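Local coordinates for protein LAE5 (Uncultured bacterium, PDB 5JD3) that probably hydrolyses ester bonds as a lake-metagenome esterase of the GDSL-like lipase/acylhydrolase family, at residues A[22-26]-A[151-155]; A[58-63]-A[222-226]; A[154-158]-A[180-184]. All coordinates share one frame; numbering follows the deposited sequence.

Interaction 1: residues A[22-26]-A[151-155]; sequences MYFAA and KGMIL
With CG anti to the backbone N (chi1 174°), Y23 carries its ring across to strand 152-156, and the F24 ring reaches the same methyl of that strand. The methyl belongs to I154, whose CG1 branch lies anti to its own carbonyl carbon (chi1 -57°) and carries CD1 out to meet both rings. I154 CD1 stands 3.7 Å from Y23 CE2 and 4.0 Å from F24 CE1, approaching each ring at a slant. The two aromatics brace one another as well: Y23 CD2 sits 3.7 Å above the F24 ring plane, over its centre, and F24 CE1 lies in the plane of the Y23 ring. Beyond I154, the Y23 hydroxyl reaches the strand backbone, with OH 3.6 Å from G152 CA; G152, having no side chain, lets the oxygen come in close there. At the margin, K151, extended beyond CG, brings NZ within 4.1 Å of A25 CB. Y106 adds an edge-to-face contact with F24 and a hydrogen bond to the A25 backbone N, and L190 touches both Y23 and I154. The N-terminal loop before strand 29-34 thus packs its aromatic pair on the start of strand 152-156, which lies between strands 106-110 and 190-192 in the parallel sheet of the GDSL-type alpha/beta hydrolase fold.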
ATOM      1  N   MET A  22       7.725  -1.342  17.067  1.00 65.61           N
ATOM      2  CA  MET A  22       7.722  -0.261  18.019  1.00 63.31           C
ATOM      3  C   MET A  22       6.565   0.683  17.809  1.00 54.40           C
ATOM      4  O   MET A  22       5.972   1.132  18.726  1.00 53.51           O
ATOM      5  CB  MET A  22       9.087   0.430  18.008  1.00 69.23           C
ATOM      6  CG  MET A  22       9.094   1.922  18.191  1.00 73.27           C
ATOM      7  SD  MET A  22       9.789   2.715  16.760  1.00126.66           S
ATOM      8  CE  MET A  22       8.517   3.912  16.374  1.00 56.64           C
ATOM      9  N   TYR A  23       6.227   0.936  16.583  1.00 48.10           N
ATOM     10  CA  TYR A  23       5.159   1.857  16.223  1.00 44.91           C
ATOM     11  C   TYR A  23       3.808   1.285  16.634  1.00 40.66           C
ATOM     12  O   TYR A  23       2.891   2.019  17.005  1.00 36.28           O
ATOM     13  CB  TYR A  23       5.196   2.139  14.717  1.00 47.29           C
ATOM     14  CG  TYR A  23       4.048   2.971  14.192  1.00 46.19           C
ATOM     15  CD1 TYR A  23       4.101   4.358  14.225  1.00 48.19           C
ATOM     16  CD2 TYR A  23       2.921   2.371  13.645  1.00 41.21           C
ATOM     17  CE1 TYR A  23       3.059   5.124  13.741  1.00 49.10           C
ATOM     18  CE2 TYR A  23       1.873   3.128  13.159  1.00 41.56           C
ATOM     19  CZ  TYR A  23       1.949   4.504  13.209  1.00 49.42           C
ATOM     20  OH  TYR A  23       0.909   5.263  12.725  1.00 56.29           O
ATOM     21  N   PHE A  24       3.704  -0.038  16.575  1.00 41.42           N
ATOM     22  CA  PHE A  24       2.463  -0.733  16.887  1.00 38.00           C
ATOM     23  C   PHE A  24       2.397  -1.162  18.347  1.00 35.83           C
ATOM     24  O   PHE A  24       3.358  -1.709  18.887  1.00 34.95           O
ATOM     25  CB  PHE A  24       2.303  -1.958  15.985  1.00 35.75           C
ATOM     26  CG  PHE A  24       2.296  -1.633  14.521  1.00 35.36           C
ATOM     27  CD1 PHE A  24       1.169  -1.090  13.927  1.00 33.53           C
ATOM     28  CD2 PHE A  24       3.415  -1.871  13.739  1.00 35.59           C
ATOM     29  CE1 PHE A  24       1.158  -0.788  12.577  1.00 30.31           C
ATOM     30  CE2 PHE A  24       3.409  -1.571  12.388  1.00 32.85           C
ATOM     31  CZ  PHE A  24       2.279  -1.029  11.808  1.00 27.82           C
ATOM     32  N   ALA A  25       1.261  -0.910  18.986  1.00 34.50           N
ATOM     33  CA  ALA A  25       1.024  -1.419  20.329  1.00 35.70           C
ATOM     34  C   ALA A  25       0.833  -2.929  20.261  1.00 36.13           C
ATOM     35  O   ALA A  25       0.386  -3.455  19.243  1.00 36.61           O
ATOM     36  CB  ALA A  25      -0.186  -0.747  20.956  1.00 34.72           C
ATOM     37  N   ALA A  26       1.179  -3.624  21.338  1.00 34.64           N
ATOM     38  CA  ALA A  26       1.073  -5.077  21.368  1.00 33.71           C
ATOM     39  C   ALA A  26      -0.382  -5.531  21.293  1.00 35.88           C
ATOM     40  O   ALA A  26      -1.266  -4.912  21.883  1.00 38.90           O
ATOM     41  CB  ALA A  26       1.736  -5.631  22.620  1.00 33.63           C
ATOM     42  N   LYS A 151      -5.613   4.032  16.234  1.00 40.41           N
ATOM     43  CA  LYS A 151      -4.434   4.452  16.985  1.00 41.37           C
ATOM     44  C   LYS A 151      -3.380   5.047  16.059  1.00 41.00           C
ATOM     45  O   LYS A 151      -2.538   5.836  16.486  1.00 42.91           O
ATOM     46  CB  LYS A 151      -3.840   3.276  17.763  1.00 44.41           C
ATOM     47  CG  LYS A 151      -4.683   2.816  18.941  1.00 45.39           C
ATOM     48  CD  LYS A 151      -3.913   1.843  19.819  1.00 49.35           C
ATOM     49  CE  LYS A 151      -4.686   1.511  21.084  1.00 55.40           C
ATOM     50  NZ  LYS A 151      -3.906   0.635  22.001  1.00 63.16           N
ATOM     51  N   GLY A 152      -3.430   4.660  14.789  1.00 41.21           N
ATOM     52  CA  GLY A 152      -2.489   5.157  13.804  1.00 42.42           C
ATOM     53  C   GLY A 152      -2.880   4.770  12.393  1.00 42.31           C
ATOM     54  O   GLY A 152      -3.498   3.728  12.172  1.00 40.25           O
ATOM     55  N   MET A 153      -2.522   5.615  11.431  1.00 41.01           N
ATOM     56  CA  MET A 153      -2.825   5.345  10.032  1.00 39.39           C
ATOM     57  C   MET A 153      -1.584   5.510   9.163  1.00 37.30           C
ATOM     58  O   MET A 153      -0.910   6.538   9.214  1.00 37.71           O
ATOM     59  CB  MET A 153      -3.944   6.263   9.540  1.00 39.72           C
ATOM     60  CG  MET A 153      -4.521   5.850   8.197  1.00 45.02           C
ATOM     61  SD  MET A 153      -6.178   6.500   7.923  1.00 58.88           S
ATOM     62  CE  MET A 153      -6.650   5.599   6.449  1.00 25.25           C
ATOM     63  N   ILE A 154      -1.290   4.488   8.366  1.00 36.11           N
ATOM     64  CA  ILE A 154      -0.095   4.485   7.531  1.00 34.87           C
ATOM     65  C   ILE A 154      -0.439   4.610   6.051  1.00 38.13           C
ATOM     66  O   ILE A 154      -1.247   3.845   5.526  1.00 40.53           O
ATOM     67  CB  ILE A 154       0.736   3.201   7.741  1.00 33.61           C
ATOM     68  CG1 ILE A 154       1.113   3.033   9.216  1.00 37.39           C
ATOM     69  CG2 ILE A 154       1.981   3.224   6.873  1.00 24.59           C
ATOM     70  CD1 ILE A 154       0.220   2.073   9.973  1.00 42.81           C
ATOM     71  N   LEU A 155       0.179   5.576   5.382  1.00 36.26           N
ATOM     72  CA  LEU A 155      -0.025   5.760   3.951  1.00 31.75           C
ATOM     73  C   LEU A 155       1.217   5.351   3.168  1.00 29.95           C
ATOM     74  O   LEU A 155       2.287   5.935   3.333  1.00 32.95           O
ATOM     75  CB  LEU A 155      -0.393   7.212   3.639  1.00 28.60           C
ATOM     76  CG  LEU A 155      -1.667   7.726   4.313  1.00 30.86           C
ATOM     77  CD1 LEU A 155      -2.024   9.118   3.812  1.00 30.77           C
ATOM     78  CD2 LEU A 155      -2.816   6.758   4.087  1.00 33.95           C
TER

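Interaction 2: residues A[58-63]-A[222-226]; sequences GYVALL and HQVIA
The Y59 ring is sandwiched between two methyl groups: V60 CG2 rests on one face, and on the opposite face I225 CG2 makes a CH-pi contact 3.8 Å from the ring centroid. H222 ND1 lies at the edge of this phenol, near its plane. The imidazole of H222 in turn has G58 CA over one face, 3.6 Å from its centroid, and Y59 CB at its edge, in plane; the Y59 and H222 side chains cross at about a right angle. G58 is the N-cap residue of helix 59-70 and, bare of a side chain, lets the imidazole lie with its face on CA. H222 ND1 is also 3.0 Å from Y59 N. Y59 holds CG between its backbone N and carbonyl carbon (chi1 77°), which presents a face of the ring to I225 CG2, and its OH is hydrogen-bonded to T38. Segments 59-63 and 222-226, of helices 59-70 and 219-232, cross at -56° with axes 8.4 Å apart at closest, on one side of the central sheet, in the three-layer alpha/beta/alpha sandwich of GDSL hydrolases. The latter helix follows the DxxH motif, whose D213 and H216 probably form a catalytic triad with S36; H222 lies near them without touching. Farther along, small A226 lets the helices close up: its CB meets L62 CB at 4.0 Å and L63 CD2 at 3.9 Å. L62 CD1 pushes into the H222-Q223 backbone, 3.4 Å from Q223 N, while the bent Q223 side chain passes obliquely over the leucine and hydrogen-bonds through NE2 to N227.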
ATOM      1  N   GLY A  58       2.641 -11.693  -1.335  1.00 29.88           N
ATOM      2  CA  GLY A  58       3.274 -10.404  -1.553  1.00 32.11           C
ATOM      3  C   GLY A  58       3.854  -9.810  -0.283  1.00 31.24           C
ATOM      4  O   GLY A  58       4.202 -10.537   0.646  1.00 30.62           O
ATOM      5  N   TYR A  59       3.947  -8.483  -0.239  1.00 27.42           N
ATOM      6  CA  TYR A  59       4.603  -7.802   0.874  1.00 28.33           C
ATOM      7  C   TYR A  59       3.807  -7.924   2.170  1.00 27.26           C
ATOM      8  O   TYR A  59       4.386  -7.941   3.256  1.00 25.67           O
ATOM      9  CB  TYR A  59       4.847  -6.325   0.534  1.00 26.82           C
ATOM     10  CG  TYR A  59       3.632  -5.424   0.623  1.00 26.05           C
ATOM     11  CD1 TYR A  59       3.340  -4.730   1.792  1.00 27.54           C
ATOM     12  CD2 TYR A  59       2.791  -5.246  -0.468  1.00 24.56           C
ATOM     13  CE1 TYR A  59       2.237  -3.899   1.877  1.00 28.86           C
ATOM     14  CE2 TYR A  59       1.686  -4.415  -0.393  1.00 23.33           C
ATOM     15  CZ  TYR A  59       1.414  -3.746   0.781  1.00 27.63           C
ATOM     16  OH  TYR A  59       0.316  -2.919   0.861  1.00 24.75           O
ATOM     17  N   VAL A  60       2.485  -8.007   2.057  1.00 26.25           N
ATOM     18  CA  VAL A  60       1.632  -8.176   3.228  1.00 25.10           C
ATOM     19  C   VAL A  60       1.954  -9.493   3.928  1.00 24.06           C
ATOM     20  O   VAL A  60       2.072  -9.546   5.153  1.00 20.79           O
ATOM     21  CB  VAL A  60       0.136  -8.137   2.853  1.00 24.82           C
ATOM     22  CG1 VAL A  60      -0.725  -8.594   4.023  1.00 27.02           C
ATOM     23  CG2 VAL A  60      -0.261  -6.739   2.405  1.00 24.53           C
ATOM     24  N   ALA A  61       2.111 -10.553   3.140  1.00 21.29           N
ATOM     25  CA  ALA A  61       2.498 -11.853   3.674  1.00 21.97           C
ATOM     26  C   ALA A  61       3.917 -11.803   4.230  1.00 24.34           C
ATOM     27  O   ALA A  61       4.241 -12.497   5.194  1.00 25.88           O
ATOM     28  CB  ALA A  61       2.383 -12.924   2.603  1.00 21.79           C
ATOM     29  N   LEU A  62       4.757 -10.979   3.615  1.00 26.39           N
ATOM     30  CA  LEU A  62       6.128 -10.797   4.075  1.00 25.63           C
ATOM     31  C   LEU A  62       6.160 -10.074   5.414  1.00 28.68           C
ATOM     32  O   LEU A  62       6.926 -10.437   6.306  1.00 29.32           O
ATOM     33  CB  LEU A  62       6.945 -10.026   3.037  1.00 21.90           C
ATOM     34  CG  LEU A  62       7.266 -10.808   1.763  1.00 20.12           C
ATOM     35  CD1 LEU A  62       8.072  -9.962   0.798  1.00 21.49           C
ATOM     36  CD2 LEU A  62       8.012 -12.083   2.107  1.00 21.08           C
ATOM     37  N   LEU A  63       5.321  -9.049   5.547  1.00 26.71           N
ATOM     38  CA  LEU A  63       5.192  -8.317   6.801  1.00 25.65           C
ATOM     39  C   LEU A  63       4.727  -9.241   7.917  1.00 26.90           C
ATOM     40  O   LEU A  63       5.277  -9.228   9.017  1.00 25.79           O
ATOM     41  CB  LEU A  63       4.214  -7.149   6.650  1.00 21.31           C
ATOM     42  CG  LEU A  63       4.666  -5.957   5.807  1.00 19.31           C
ATOM     43  CD1 LEU A  63       3.544  -4.940   5.680  1.00 18.64           C
ATOM     44  CD2 LEU A  63       5.898  -5.318   6.416  1.00 22.14           C
ATOM     45  N   HIS A 222       8.682  -7.266  -3.545  1.00 26.40           N
ATOM     46  CA  HIS A 222       7.749  -7.171  -2.430  1.00 22.37           C
ATOM     47  C   HIS A 222       8.497  -7.003  -1.110  1.00 23.98           C
ATOM     48  O   HIS A 222       7.990  -6.384  -0.175  1.00 20.89           O
ATOM     49  CB  HIS A 222       6.843  -8.402  -2.374  1.00 23.61           C
ATOM     50  CG  HIS A 222       5.711  -8.364  -3.354  1.00 28.00           C
ATOM     51  ND1 HIS A 222       4.543  -7.672  -3.115  1.00 26.48           N
ATOM     52  CD2 HIS A 222       5.564  -8.937  -4.572  1.00 29.77           C
ATOM     53  CE1 HIS A 222       3.728  -7.818  -4.142  1.00 26.27           C
ATOM     54  NE2 HIS A 222       4.323  -8.582  -5.041  1.00 28.71           N
ATOM     55  N   GLN A 223       9.703  -7.556  -1.042  1.00 23.69           N
ATOM     56  CA  GLN A 223      10.532  -7.418   0.149  1.00 26.62           C
ATOM     57  C   GLN A 223      11.011  -5.975   0.284  1.00 28.51           C
ATOM     58  O   GLN A 223      11.176  -5.468   1.393  1.00 29.01           O
ATOM     59  CB  GLN A 223      11.723  -8.377   0.098  1.00 27.31           C
ATOM     60  CG  GLN A 223      12.485  -8.490   1.411  1.00 25.91           C
ATOM     61  CD  GLN A 223      11.697  -9.216   2.485  1.00 30.37           C
ATOM     62  OE1 GLN A 223      11.479 -10.425   2.401  1.00 29.10           O
ATOM     63  NE2 GLN A 223      11.264  -8.479   3.502  1.00 22.52           N
ATOM     64  N   VAL A 224      11.229  -5.323  -0.853  1.00 28.48           N
ATOM     65  CA  VAL A 224      11.577  -3.907  -0.873  1.00 28.21           C
ATOM     66  C   VAL A 224      10.436  -3.088  -0.283  1.00 27.65           C
ATOM     67  O   VAL A 224      10.655  -2.198   0.541  1.00 28.51           O
ATOM     68  CB  VAL A 224      11.886  -3.415  -2.303  1.00 26.18           C
ATOM     69  CG1 VAL A 224      11.916  -1.893  -2.358  1.00 20.23           C
ATOM     70  CG2 VAL A 224      13.200  -4.004  -2.797  1.00 28.38           C
ATOM     71  N   ILE A 225       9.216  -3.406  -0.705  1.00 25.18           N
ATOM     72  CA  ILE A 225       8.024  -2.744  -0.190  1.00 28.17           C
ATOM     73  C   ILE A 225       7.861  -2.998   1.305  1.00 29.76           C
ATOM     74  O   ILE A 225       7.603  -2.074   2.078  1.00 28.04           O
ATOM     75  CB  ILE A 225       6.755  -3.220  -0.922  1.00 23.80           C
ATOM     76  CG1 ILE A 225       6.850  -2.905  -2.415  1.00 24.58           C
ATOM     77  CG2 ILE A 225       5.516  -2.577  -0.322  1.00 20.12           C
ATOM     78  CD1 ILE A 225       5.665  -3.395  -3.218  1.00 19.89           C
ATOM     79  N   ALA A 226       8.021  -4.256   1.701  1.00 24.71           N
ATOM     80  CA  ALA A 226       7.856  -4.655   3.093  1.00 25.11           C
ATOM     81  C   ALA A 226       8.889  -3.990   3.999  1.00 25.16           C
ATOM     82  O   ALA A 226       8.563  -3.548   5.099  1.00 27.76           O
ATOM     83  CB  ALA A 226       7.941  -6.169   3.220  1.00 21.42           C
TER

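Interaction 3: residues A[154-158]-A[180-184]; sequences ILLTP and MRRVA
The carbonyl oxygen of L156 is met by the thioether of M180 through two neighbouring atoms, SD at 3.2 Å and CE at 3.3 Å from O. M180 reaches it with CG anti to its backbone N (chi1 -172°), an almost straight chain as far as SD and a bend at chi3 that brings CE up against the L156 carbonyl and L155 CB. From L155 CB the methyl is 3.9 Å away, and SD also lies 3.5 Å from T157 CA and 4.0 Å from P158 CD, where the proline ring slides past the methionine in the opposite direction. With an alanine in place of M180, a gap would probably open beside L155 and P158, and the L156 carbonyl would probably lose the sulfur and methyl that now lie against it. One turn farther along the helix, L155 CD1 fits against A184 CB at 3.8 Å, with V183 CG1 more loosely beside it. Segment 180-184 of helix 168-187 runs antiparallel to strand residues 154-156, at 171°, in the helical arm of the beta-alpha-beta crossover that leads to strand 190-192; helix 132-146 lies alongside, with L139 touching M180 and V143 touching both L155 and V183.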
ATOM      1  N   ILE A 154      -1.290   4.488   8.366  1.00 36.11           N
ATOM      2  CA  ILE A 154      -0.095   4.485   7.531  1.00 34.87           C
ATOM      3  C   ILE A 154      -0.439   4.610   6.051  1.00 38.13           C
ATOM      4  O   ILE A 154      -1.247   3.845   5.526  1.00 40.53           O
ATOM      5  CB  ILE A 154       0.736   3.201   7.741  1.00 33.61           C
ATOM      6  CG1 ILE A 154       1.113   3.033   9.216  1.00 37.39           C
ATOM      7  CG2 ILE A 154       1.981   3.224   6.873  1.00 24.59           C
ATOM      8  CD1 ILE A 154       0.220   2.073   9.973  1.00 42.81           C
ATOM      9  N   LEU A 155       0.179   5.576   5.382  1.00 36.26           N
ATOM     10  CA  LEU A 155      -0.025   5.760   3.951  1.00 31.75           C
ATOM     11  C   LEU A 155       1.217   5.351   3.168  1.00 29.95           C
ATOM     12  O   LEU A 155       2.287   5.935   3.333  1.00 32.95           O
ATOM     13  CB  LEU A 155      -0.393   7.212   3.639  1.00 28.60           C
ATOM     14  CG  LEU A 155      -1.667   7.726   4.313  1.00 30.86           C
ATOM     15  CD1 LEU A 155      -2.024   9.118   3.812  1.00 30.77           C
ATOM     16  CD2 LEU A 155      -2.816   6.758   4.087  1.00 33.95           C
ATOM     17  N   LEU A 156       1.066   4.337   2.322  1.00 28.57           N
ATOM     18  CA  LEU A 156       2.162   3.872   1.481  1.00 29.96           C
ATOM     19  C   LEU A 156       2.013   4.440   0.077  1.00 28.65           C
ATOM     20  O   LEU A 156       0.996   4.221  -0.584  1.00 27.16           O
ATOM     21  CB  LEU A 156       2.210   2.342   1.435  1.00 33.72           C
ATOM     22  CG  LEU A 156       2.563   1.588   2.722  1.00 36.60           C
ATOM     23  CD1 LEU A 156       1.355   1.429   3.636  1.00 36.60           C
ATOM     24  CD2 LEU A 156       3.173   0.232   2.396  1.00 38.12           C
ATOM     25  N   THR A 157       3.028   5.170  -0.374  1.00 27.77           N
ATOM     26  CA  THR A 157       2.971   5.848  -1.663  1.00 30.81           C
ATOM     27  C   THR A 157       2.854   4.861  -2.821  1.00 30.86           C
ATOM     28  O   THR A 157       3.417   3.765  -2.773  1.00 32.22           O
ATOM     29  CB  THR A 157       4.212   6.750  -1.883  1.00 37.34           C
ATOM     30  OG1 THR A 157       4.062   7.499  -3.095  1.00 49.07           O
ATOM     31  CG2 THR A 157       5.483   5.921  -1.963  1.00 31.18           C
ATOM     32  N   PRO A 158       2.094   5.236  -3.860  1.00 29.44           N
ATOM     33  CA  PRO A 158       2.099   4.434  -5.084  1.00 29.70           C
ATOM     34  C   PRO A 158       3.465   4.527  -5.745  1.00 26.85           C
ATOM     35  O   PRO A 158       4.186   5.494  -5.504  1.00 32.58           O
ATOM     36  CB  PRO A 158       1.013   5.087  -5.942  1.00 29.69           C
ATOM     37  CG  PRO A 158       0.949   6.497  -5.448  1.00 25.93           C
ATOM     38  CD  PRO A 158       1.208   6.408  -3.971  1.00 25.04           C
ATOM     39  N   MET A 180      -0.314  12.254  -1.946  1.00 30.36           N
ATOM     40  CA  MET A 180      -0.532  11.397  -0.788  1.00 26.97           C
ATOM     41  C   MET A 180       0.287  11.904   0.395  1.00 25.43           C
ATOM     42  O   MET A 180      -0.093  11.723   1.552  1.00 26.99           O
ATOM     43  CB  MET A 180      -0.171   9.943  -1.098  1.00 23.36           C
ATOM     44  CG  MET A 180      -0.554   8.973   0.010  1.00 24.47           C
ATOM     45  SD  MET A 180       0.063   7.303  -0.248  1.00 39.18           S
ATOM     46  CE  MET A 180      -1.431   6.348   0.004  1.00 33.44           C
ATOM     47  N   ARG A 181       1.413  12.544   0.093  1.00 25.69           N
ATOM     48  CA  ARG A 181       2.284  13.095   1.123  1.00 35.89           C
ATOM     49  C   ARG A 181       1.619  14.249   1.864  1.00 37.51           C
ATOM     50  O   ARG A 181       1.685  14.326   3.090  1.00 36.60           O
ATOM     51  CB  ARG A 181       3.610  13.569   0.520  1.00 37.39           C
ATOM     52  CG  ARG A 181       4.588  12.457   0.171  1.00 39.02           C
ATOM     53  CD  ARG A 181       5.912  13.035  -0.309  1.00 45.70           C
ATOM     54  NE  ARG A 181       6.775  12.029  -0.924  1.00 53.01           N
ATOM     55  CZ  ARG A 181       7.751  11.389  -0.289  1.00 57.51           C
ATOM     56  NH1 ARG A 181       8.486  10.492  -0.934  1.00 61.95           N
ATOM     57  NH2 ARG A 181       7.998  11.646   0.989  1.00 55.04           N
ATOM     58  N   ARG A 182       0.979  15.144   1.118  1.00 38.87           N
ATOM     59  CA  ARG A 182       0.358  16.318   1.720  1.00 44.51           C
ATOM     60  C   ARG A 182      -0.935  15.957   2.445  1.00 41.92           C
ATOM     61  O   ARG A 182      -1.456  16.751   3.228  1.00 44.47           O
ATOM     62  CB  ARG A 182       0.092  17.394   0.663  1.00 48.50           C
ATOM     63  CG  ARG A 182      -0.925  17.014  -0.394  1.00 52.61           C
ATOM     64  CD  ARG A 182      -1.124  18.152  -1.382  1.00 60.86           C
ATOM     65  NE  ARG A 182      -1.619  19.360  -0.730  1.00 68.28           N
ATOM     66  CZ  ARG A 182      -1.752  20.536  -1.336  1.00 77.58           C
ATOM     67  NH1 ARG A 182      -1.423  20.667  -2.614  1.00 81.36           N
ATOM     68  NH2 ARG A 182      -2.212  21.583  -0.664  1.00 80.37           N
ATOM     69  N   VAL A 183      -1.451  14.761   2.183  1.00 37.79           N
ATOM     70  CA  VAL A 183      -2.605  14.255   2.919  1.00 36.67           C
ATOM     71  C   VAL A 183      -2.143  13.658   4.244  1.00 36.78           C
ATOM     72  O   VAL A 183      -2.772  13.863   5.285  1.00 38.18           O
ATOM     73  CB  VAL A 183      -3.385  13.196   2.110  1.00 34.88           C
ATOM     74  CG1 VAL A 183      -4.458  12.547   2.970  1.00 32.63           C
ATOM     75  CG2 VAL A 183      -4.007  13.828   0.876  1.00 37.97           C
ATOM     76  N   ALA A 184      -1.032  12.929   4.200  1.00 35.30           N
ATOM     77  CA  ALA A 184      -0.450  12.333   5.397  1.00 38.12           C
ATOM     78  C   ALA A 184      -0.020  13.408   6.389  1.00 38.28           C
ATOM     79  O   ALA A 184      -0.289  13.305   7.586  1.00 36.53           O
ATOM     80  CB  ALA A 184       0.732  11.448   5.029  1.00 38.44           C
TER

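Strand 152-156 ties interactions 1 and 3 together: their segments overlap at I154 and L155, I154 serving interaction 1 and L155 interaction 3, and their centres are 15 Å apart. I154 points to the N-terminal loop and L155 to helix 168-187, so the two contacts use opposite faces of the strand. Interaction 2 lies on the I154 side of the sheet, 17 Å from interaction 1 between centres, with nearest atoms about 7 Å apart. It touches interaction 3, 18 Å away between centres, where Y59 CE1 meets L156 CD2 at 4.3 Å. Of the three, interaction 2 includes H222 near the probable S36-D213-H216 triad, and its L62 side chain is about 6 Å from a bound PEG molecule.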